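Histidinol dehydrogenase (Elizabethkingia anophelis NUHP1, PDB 6AN0) probably catalyses the two successive NAD-dependent oxidations that turn L-histidinol into L-histidine, the final step of histidine biosynthesis, with one zinc ion bound per subunit. Local coordinates at residues 142-147 with 173-178; 312-317 with 321-326. All coordinates share one frame; numbering follows the deposited sequence.

Overall arrangement
Contacts 1 and 2 lie on opposite sides of the chain's centre, with their centres about 37 Å and their nearest atoms about 21 Å apart, and share neither sheet nor helix. Contact 1, the earlier along the chain, pairs two helices, 142-154 and 173-181, that come just before and just after strand 158-163 of the mixed sheet. Contact 2 joins the end of strand 310-313, in the six-stranded parallel sheet, to helix 317-327, which follows after a three-residue turn. Each thus belongs to its own sheet with its covering helices. Contact 1 is the nearer to functional sites: the Leu145 side chain is about 14 Å from a bound zinc ion, whereas contact 2 is structural packing away from such sites.

Contact 1: 142-147 with 173-178; sequences STVLML and PAILYT
Val144 and Thr178, whose CA atoms are 6.7 Å apart, mark the meeting place of two nearly parallel helical segments, 142-147 and 173-178, with axes 9.3 Å apart at closest approach and a crossing angle of -22°. The methyl CG2 of Thr178 carries most of the contact and touches two residues of the facing turn. It presses on CD2 of Leu145 at 3.5 Å, tighter than usual for two carbons, with the two side chains at about a right angle. It also reaches CG1 of Val144 at 3.9 Å. The other methyl of Val144, CG2, meets CG2 of Ile175 more loosely, at 4.4 Å.

These helices belong to consecutive beta-alpha-beta crossovers, in which strands 117-132, 158-163 and 186-189 run parallel; Val144 and Ile175 also pack down on strand 158-163, where branched apolar residues fill the layer between helix and sheet.

Threonine suits its buried position because its two branches do different work. With Thr178 chi1 at -55°, CG2 lies anti to the backbone N and faces segment 142-147. Thr178 OG1 turns back along its own helix and donates to Ala174 O at 2.7 Å, with a C=O...OG1 angle of 157° and slightly tilted from the carbonyl plane. That carbonyl accepts the backbone N of Thr178 as well. Ile97 and Ile90 of helix 84-102 touch Leu145 and Thr178 respectively, and Ser142 OG is hydrogen-bonded to Glu418 of the second subunit, a predicted substrate-binding residue.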
ATOM      1  N   SER A 142     -19.670 -12.581   4.403  1.00 24.52           N
ATOM      2  CA  SER A 142     -18.344 -13.192   4.298  1.00 22.61           C
ATOM      3  C   SER A 142     -17.246 -12.129   4.294  1.00 24.55           C
ATOM      4  O   SER A 142     -16.132 -12.373   4.778  1.00 23.07           O
ATOM      5  CB  SER A 142     -18.266 -14.064   3.039  1.00 28.52           C
ATOM      6  OG  SER A 142     -18.579 -13.309   1.868  1.00 32.62           O
ATOM      7  N   THR A 143     -17.536 -10.938   3.765  1.00 21.94           N
ATOM      8  CA  THR A 143     -16.537  -9.873   3.788  1.00 18.08           C
ATOM      9  C   THR A 143     -16.199  -9.441   5.211  1.00 22.43           C
ATOM     10  O   THR A 143     -15.076  -8.993   5.476  1.00 20.73           O
ATOM     11  CB  THR A 143     -17.044  -8.692   2.955  1.00 27.22           C
ATOM     12  OG1 THR A 143     -17.288  -9.156   1.628  1.00 25.71           O
ATOM     13  CG2 THR A 143     -16.008  -7.567   2.896  1.00 27.94           C
ATOM     14  N   VAL A 144     -17.151  -9.560   6.141  1.00 21.48           N
ATOM     15  CA  VAL A 144     -16.855  -9.259   7.540  1.00 23.06           C
ATOM     16  C   VAL A 144     -15.726 -10.151   8.048  1.00 20.39           C
ATOM     17  O   VAL A 144     -14.787  -9.680   8.702  1.00 20.91           O
ATOM     18  CB  VAL A 144     -18.120  -9.401   8.405  1.00 27.74           C
ATOM     19  CG1 VAL A 144     -17.780  -9.180   9.868  1.00 19.60           C
ATOM     20  CG2 VAL A 144     -19.198  -8.422   7.934  1.00 23.42           C
ATOM     21  N   LEU A 145     -15.798 -11.455   7.751  1.00 20.16           N
ATOM     22  CA  LEU A 145     -14.712 -12.359   8.144  1.00 19.80           C
ATOM     23  C   LEU A 145     -13.393 -11.973   7.487  1.00 24.61           C
ATOM     24  O   LEU A 145     -12.338 -11.981   8.137  1.00 21.49           O
ATOM     25  CB  LEU A 145     -15.053 -13.808   7.779  1.00 15.95           C
ATOM     26  CG  LEU A 145     -16.247 -14.450   8.478  1.00 24.52           C
ATOM     27  CD1 LEU A 145     -16.467 -15.864   7.943  1.00 27.61           C
ATOM     28  CD2 LEU A 145     -16.037 -14.451   9.992  1.00 25.21           C
ATOM     29  N   MET A 146     -13.433 -11.646   6.192  1.00 19.90           N
ATOM     30  CA  MET A 146     -12.211 -11.409   5.422  1.00 19.53           C
ATOM     31  C   MET A 146     -11.442 -10.184   5.912  1.00 23.90           C
ATOM     32  O   MET A 146     -10.213 -10.121   5.768  1.00 20.85           O
ATOM     33  CB  MET A 146     -12.552 -11.221   3.939  1.00 18.35           C
ATOM     34  CG  MET A 146     -13.152 -12.445   3.256  1.00 22.08           C
ATOM     35  SD  MET A 146     -11.975 -13.818   3.191  1.00 25.61           S
ATOM     36  CE  MET A 146     -13.035 -15.187   2.693  1.00 23.30           C
ATOM     37  N   LEU A 147     -12.142  -9.177   6.420  1.00 19.58           N
ATOM     38  CA  LEU A 147     -11.499  -7.946   6.863  1.00 18.25           C
ATOM     39  C   LEU A 147     -11.351  -7.884   8.372  1.00 19.48           C
ATOM     40  O   LEU A 147     -10.331  -7.394   8.867  1.00 22.14           O
ATOM     41  CB  LEU A 147     -12.291  -6.727   6.379  1.00 21.32           C
ATOM     42  CG  LEU A 147     -12.474  -6.682   4.863  1.00 21.75           C
ATOM     43  CD1 LEU A 147     -13.333  -5.483   4.471  1.00 22.32           C
ATOM     44  CD2 LEU A 147     -11.132  -6.634   4.120  1.00 21.04           C
ATOM     45  N   PRO A 173     -29.309  -9.834  10.001  1.00 25.45           N
ATOM     46  CA  PRO A 173     -28.786 -10.548  11.183  1.00 25.29           C
ATOM     47  C   PRO A 173     -27.470 -11.261  10.951  1.00 30.39           C
ATOM     48  O   PRO A 173     -26.676 -11.377  11.894  1.00 29.84           O
ATOM     49  CB  PRO A 173     -29.906 -11.549  11.519  1.00 27.45           C
ATOM     50  CG  PRO A 173     -30.823 -11.551  10.326  1.00 44.12           C
ATOM     51  CD  PRO A 173     -30.713 -10.178   9.729  1.00 27.58           C
ATOM     52  N   ALA A 174     -27.218 -11.764   9.738  1.00 26.24           N
ATOM     53  CA  ALA A 174     -25.944 -12.446   9.482  1.00 22.95           C
ATOM     54  C   ALA A 174     -24.756 -11.501   9.575  1.00 24.37           C
ATOM     55  O   ALA A 174     -23.660 -11.916   9.984  1.00 24.66           O
ATOM     56  CB  ALA A 174     -25.964 -13.126   8.112  1.00 30.63           C
ATOM     57  N   ILE A 175     -24.925 -10.237   9.187  1.00 21.85           N
ATOM     58  CA  ILE A 175     -23.835  -9.279   9.341  1.00 20.63           C
ATOM     59  C   ILE A 175     -23.517  -9.070  10.815  1.00 22.09           C
ATOM     60  O   ILE A 175     -22.348  -9.096  11.226  1.00 20.59           O
ATOM     61  CB  ILE A 175     -24.180  -7.942   8.658  1.00 25.27           C
ATOM     62  CG1 ILE A 175     -24.212  -8.105   7.142  1.00 28.57           C
ATOM     63  CG2 ILE A 175     -23.180  -6.842   9.079  1.00 24.22           C
ATOM     64  CD1 ILE A 175     -24.655  -6.830   6.410  1.00 32.44           C
ATOM     65  N   LEU A 176     -24.552  -8.822  11.627  1.00 22.78           N
ATOM     66  CA  LEU A 176     -24.325  -8.538  13.043  1.00 28.28           C
ATOM     67  C   LEU A 176     -23.774  -9.761  13.761  1.00 26.24           C
ATOM     68  O   LEU A 176     -22.847  -9.646  14.575  1.00 25.18           O
ATOM     69  CB  LEU A 176     -25.627  -8.062  13.705  1.00 26.79           C
ATOM     70  CG  LEU A 176     -26.220  -6.766  13.136  1.00 24.61           C
ATOM     71  CD1 LEU A 176     -27.524  -6.424  13.840  1.00 30.14           C
ATOM     72  CD2 LEU A 176     -25.220  -5.622  13.260  1.00 21.25           C
ATOM     73  N   TYR A 177     -24.342 -10.940  13.480  1.00 23.78           N
ATOM     74  CA  TYR A 177     -23.823 -12.171  14.067  1.00 29.81           C
ATOM     75  C   TYR A 177     -22.339 -12.339  13.760  1.00 30.44           C
ATOM     76  O   TYR A 177     -21.528 -12.599  14.660  1.00 28.22           O
ATOM     77  CB  TYR A 177     -24.606 -13.393  13.564  1.00 28.25           C
ATOM     78  CG  TYR A 177     -23.888 -14.672  13.938  1.00 26.98           C
ATOM     79  CD1 TYR A 177     -23.019 -15.314  13.045  1.00 26.55           C
ATOM     80  CD2 TYR A 177     -24.007 -15.193  15.218  1.00 32.07           C
ATOM     81  CE1 TYR A 177     -22.319 -16.468  13.421  1.00 27.33           C
ATOM     82  CE2 TYR A 177     -23.316 -16.335  15.596  1.00 31.31           C
ATOM     83  CZ  TYR A 177     -22.478 -16.963  14.702  1.00 32.39           C
ATOM     84  OH  TYR A 177     -21.811 -18.093  15.106  1.00 36.04           O
ATOM     85  N   THR A 178     -21.971 -12.203  12.480  1.00 21.47           N
ATOM     86  CA  THR A 178     -20.597 -12.443  12.056  1.00 22.18           C
ATOM     87  C   THR A 178     -19.638 -11.403  12.629  1.00 25.71           C
ATOM     88  O   THR A 178     -18.532 -11.750  13.056  1.00 21.91           O
ATOM     89  CB  THR A 178     -20.524 -12.473  10.526  1.00 24.72           C
ATOM     90  OG1 THR A 178     -21.463 -13.442  10.023  1.00 26.34           O
ATOM     91  CG2 THR A 178     -19.134 -12.864  10.084  1.00 24.90           C
TER

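Contact 2: 312-317 with 321-326; sequences IVLDSI and IAFSNL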
ATOM      1  N   ILE A 312     -11.957 -17.527 -25.698  1.00 29.27           N
ATOM      2  CA  ILE A 312     -10.835 -17.393 -26.621  1.00 30.08           C
ATOM      3  C   ILE A 312     -10.099 -18.722 -26.712  1.00 34.93           C
ATOM      4  O   ILE A 312      -9.712 -19.292 -25.686  1.00 33.25           O
ATOM      5  CB  ILE A 312      -9.877 -16.273 -26.168  1.00 30.59           C
ATOM      6  CG1 ILE A 312     -10.661 -14.974 -25.943  1.00 37.65           C
ATOM      7  CG2 ILE A 312      -8.755 -16.080 -27.193  1.00 34.99           C
ATOM      8  CD1 ILE A 312      -9.870 -13.869 -25.280  1.00 35.44           C
ATOM      9  N   VAL A 313      -9.884 -19.201 -27.934  1.00 34.57           N
ATOM     10  CA  VAL A 313      -9.065 -20.386 -28.176  1.00 32.84           C
ATOM     11  C   VAL A 313      -7.650 -19.945 -28.524  1.00 30.04           C
ATOM     12  O   VAL A 313      -7.445 -19.137 -29.438  1.00 32.81           O
ATOM     13  CB  VAL A 313      -9.655 -21.270 -29.287  1.00 34.13           C
ATOM     14  CG1 VAL A 313      -8.733 -22.450 -29.540  1.00 36.62           C
ATOM     15  CG2 VAL A 313     -11.030 -21.755 -28.892  1.00 34.11           C
ATOM     16  N   LEU A 314      -6.677 -20.473 -27.791  1.00 32.27           N
ATOM     17  CA  LEU A 314      -5.262 -20.222 -28.016  1.00 31.11           C
ATOM     18  C   LEU A 314      -4.536 -21.561 -28.018  1.00 42.00           C
ATOM     19  O   LEU A 314      -4.893 -22.462 -27.255  1.00 51.44           O
ATOM     20  CB  LEU A 314      -4.695 -19.285 -26.926  1.00 26.38           C
ATOM     21  CG  LEU A 314      -5.293 -17.872 -26.888  1.00 34.62           C
ATOM     22  CD1 LEU A 314      -4.910 -17.108 -25.604  1.00 34.75           C
ATOM     23  CD2 LEU A 314      -4.900 -17.083 -28.142  1.00 37.59           C
ATOM     24  N   ASP A 315      -3.511 -21.693 -28.856  1.00 39.53           N
ATOM     25  CA  ASP A 315      -3.024 -23.019 -29.221  1.00 38.51           C
ATOM     26  C   ASP A 315      -1.993 -23.597 -28.250  1.00 43.19           C
ATOM     27  O   ASP A 315      -1.359 -24.600 -28.580  1.00 51.68           O
ATOM     28  CB  ASP A 315      -2.464 -23.009 -30.652  1.00 49.40           C
ATOM     29  CG  ASP A 315      -1.300 -22.054 -30.837  1.00 61.29           C
ATOM     30  OD1 ASP A 315      -0.773 -21.518 -29.841  1.00 67.47           O
ATOM     31  OD2 ASP A 315      -0.909 -21.841 -32.005  1.00 70.86           O
ATOM     32  N   SER A 316      -1.816 -23.007 -27.067  1.00 35.57           N
ATOM     33  CA  SER A 316      -0.965 -23.618 -26.053  1.00 36.90           C
ATOM     34  C   SER A 316      -1.290 -23.020 -24.693  1.00 34.80           C
ATOM     35  O   SER A 316      -1.814 -21.906 -24.593  1.00 37.22           O
ATOM     36  CB  SER A 316       0.524 -23.434 -26.373  1.00 41.20           C
ATOM     37  OG  SER A 316       0.935 -22.095 -26.161  1.00 43.20           O
ATOM     38  N   ILE A 317      -0.970 -23.782 -23.639  1.00 41.71           N
ATOM     39  CA  ILE A 317      -1.136 -23.279 -22.274  1.00 37.30           C
ATOM     40  C   ILE A 317      -0.210 -22.093 -22.036  1.00 32.52           C
ATOM     41  O   ILE A 317      -0.578 -21.129 -21.355  1.00 32.90           O
ATOM     42  CB  ILE A 317      -0.903 -24.405 -21.245  1.00 36.97           C
ATOM     43  CG1 ILE A 317      -1.991 -25.471 -21.368  1.00 40.65           C
ATOM     44  CG2 ILE A 317      -0.877 -23.861 -19.813  1.00 32.42           C
ATOM     45  CD1 ILE A 317      -1.726 -26.729 -20.562  1.00 38.72           C
ATOM     46  N   ILE A 321      -1.352 -18.441 -20.606  1.00 28.07           N
ATOM     47  CA  ILE A 321      -0.736 -17.766 -19.462  1.00 25.23           C
ATOM     48  C   ILE A 321      -0.275 -16.367 -19.856  1.00 28.60           C
ATOM     49  O   ILE A 321      -0.431 -15.406 -19.089  1.00 26.88           O
ATOM     50  CB  ILE A 321       0.439 -18.604 -18.917  1.00 30.87           C
ATOM     51  CG1 ILE A 321      -0.037 -19.975 -18.410  1.00 30.56           C
ATOM     52  CG2 ILE A 321       1.192 -17.841 -17.823  1.00 31.42           C
ATOM     53  CD1 ILE A 321      -0.680 -19.935 -17.055  1.00 45.27           C
ATOM     54  N   ALA A 322       0.322 -16.234 -21.048  1.00 27.97           N
ATOM     55  CA  ALA A 322       0.786 -14.926 -21.498  1.00 29.51           C
ATOM     56  C   ALA A 322      -0.382 -13.965 -21.672  1.00 29.41           C
ATOM     57  O   ALA A 322      -0.297 -12.800 -21.274  1.00 27.19           O
ATOM     58  CB  ALA A 322       1.587 -15.057 -22.800  1.00 30.92           C
ATOM     59  N   PHE A 323      -1.495 -14.437 -22.243  1.00 28.13           N
ATOM     60  CA  PHE A 323      -2.701 -13.611 -22.286  1.00 25.94           C
ATOM     61  C   PHE A 323      -3.155 -13.241 -20.879  1.00 27.01           C
ATOM     62  O   PHE A 323      -3.479 -12.078 -20.600  1.00 26.02           O
ATOM     63  CB  PHE A 323      -3.815 -14.339 -23.041  1.00 25.29           C
ATOM     64  CG  PHE A 323      -5.049 -13.502 -23.270  1.00 26.43           C
ATOM     65  CD1 PHE A 323      -5.315 -12.969 -24.524  1.00 32.75           C
ATOM     66  CD2 PHE A 323      -5.949 -13.254 -22.235  1.00 25.36           C
ATOM     67  CE1 PHE A 323      -6.451 -12.199 -24.740  1.00 34.53           C
ATOM     68  CE2 PHE A 323      -7.077 -12.487 -22.440  1.00 26.89           C
ATOM     69  CZ  PHE A 323      -7.333 -11.956 -23.705  1.00 32.75           C
ATOM     70  N   SER A 324      -3.183 -14.225 -19.968  1.00 23.69           N
ATOM     71  CA  SER A 324      -3.645 -13.949 -18.609  1.00 25.19           C
ATOM     72  C   SER A 324      -2.764 -12.910 -17.926  1.00 23.02           C
ATOM     73  O   SER A 324      -3.260 -12.046 -17.190  1.00 23.63           O
ATOM     74  CB  SER A 324      -3.672 -15.246 -17.789  1.00 21.63           C
ATOM     75  OG  SER A 324      -4.182 -15.012 -16.481  1.00 22.23           O
ATOM     76  N   ASN A 325      -1.450 -12.977 -18.159  1.00 20.65           N
ATOM     77  CA  ASN A 325      -0.534 -12.033 -17.526  1.00 22.40           C
ATOM     78  C   ASN A 325      -0.746 -10.614 -18.047  1.00 32.46           C
ATOM     79  O   ASN A 325      -0.579  -9.643 -17.296  1.00 27.15           O
ATOM     80  CB  ASN A 325       0.918 -12.483 -17.738  1.00 23.74           C
ATOM     81  CG  ASN A 325       1.301 -13.702 -16.884  1.00 23.65           C
ATOM     82  OD1 ASN A 325       0.713 -13.955 -15.828  1.00 23.61           O
ATOM     83  ND2 ASN A 325       2.319 -14.441 -17.331  1.00 22.67           N
ATOM     84  N   LEU A 326      -1.139 -10.474 -19.313  1.00 25.88           N
ATOM     85  CA  LEU A 326      -1.498  -9.162 -19.847  1.00 25.96           C
ATOM     86  C   LEU A 326      -2.832  -8.671 -19.283  1.00 28.24           C
ATOM     87  O   LEU A 326      -3.013  -7.466 -19.067  1.00 27.05           O
ATOM     88  CB  LEU A 326      -1.561  -9.218 -21.378  1.00 24.53           C
ATOM     89  CG  LEU A 326      -0.247  -9.486 -22.120  1.00 30.82           C
ATOM     90  CD1 LEU A 326      -0.466  -9.514 -23.630  1.00 41.70           C
ATOM     91  CD2 LEU A 326       0.791  -8.455 -21.756  1.00 39.12           C
TER
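Ile312 and Phe323 make the tight end of this contact, where the end of a strand and the first residue after it meet the helix that follows. The tip of the isoleucine, CD1, comes within 3.5 Å of the far ring atom CZ of Phe323, the two side chains crossing at about a right angle. At the near end of the same aromatic side chain, CD1 of Leu314 lies 3.9 Å from CB of Phe323. The ring is sent from the helix toward the strand because its CG stands anti to the backbone N (chi1 -174°). A long flat aromatic residue suits this place, since it spans from helix to sheet and offers surface to both aliphatic tips; Leu275 of the neighbouring strand 271-276 touches it too, and Trp20 packs against it edge-to-face.

Strand 310-313, helix 317-327 and strand 331-335 form a beta-alpha-beta crossover of the parallel sheet, one that passes over two intervening strands, 271-276 and 242-247.

At the start of the helix the side chains of Ile317, partly exposed, and Ile321 meet more loosely, CG2 of Ile317 lying 4.2 Å from CG1 of Ile321. The backbone is closer: Ile321 N donates to Ile317 O at 2.9 Å with an N-H...O angle of 163°, an i to i+4 bond of the first turn, and Ile321 CG1 rests 3.2 Å from Ile317 O. Polar residues serve the solvent side. Ser316, at the N-cap, uses its short hydroxyl arm to receive the N-H of Lys319, and the exposed Asp315 forms a salt bridge through OD1 to the ammonium group (NZ) of that same lysine.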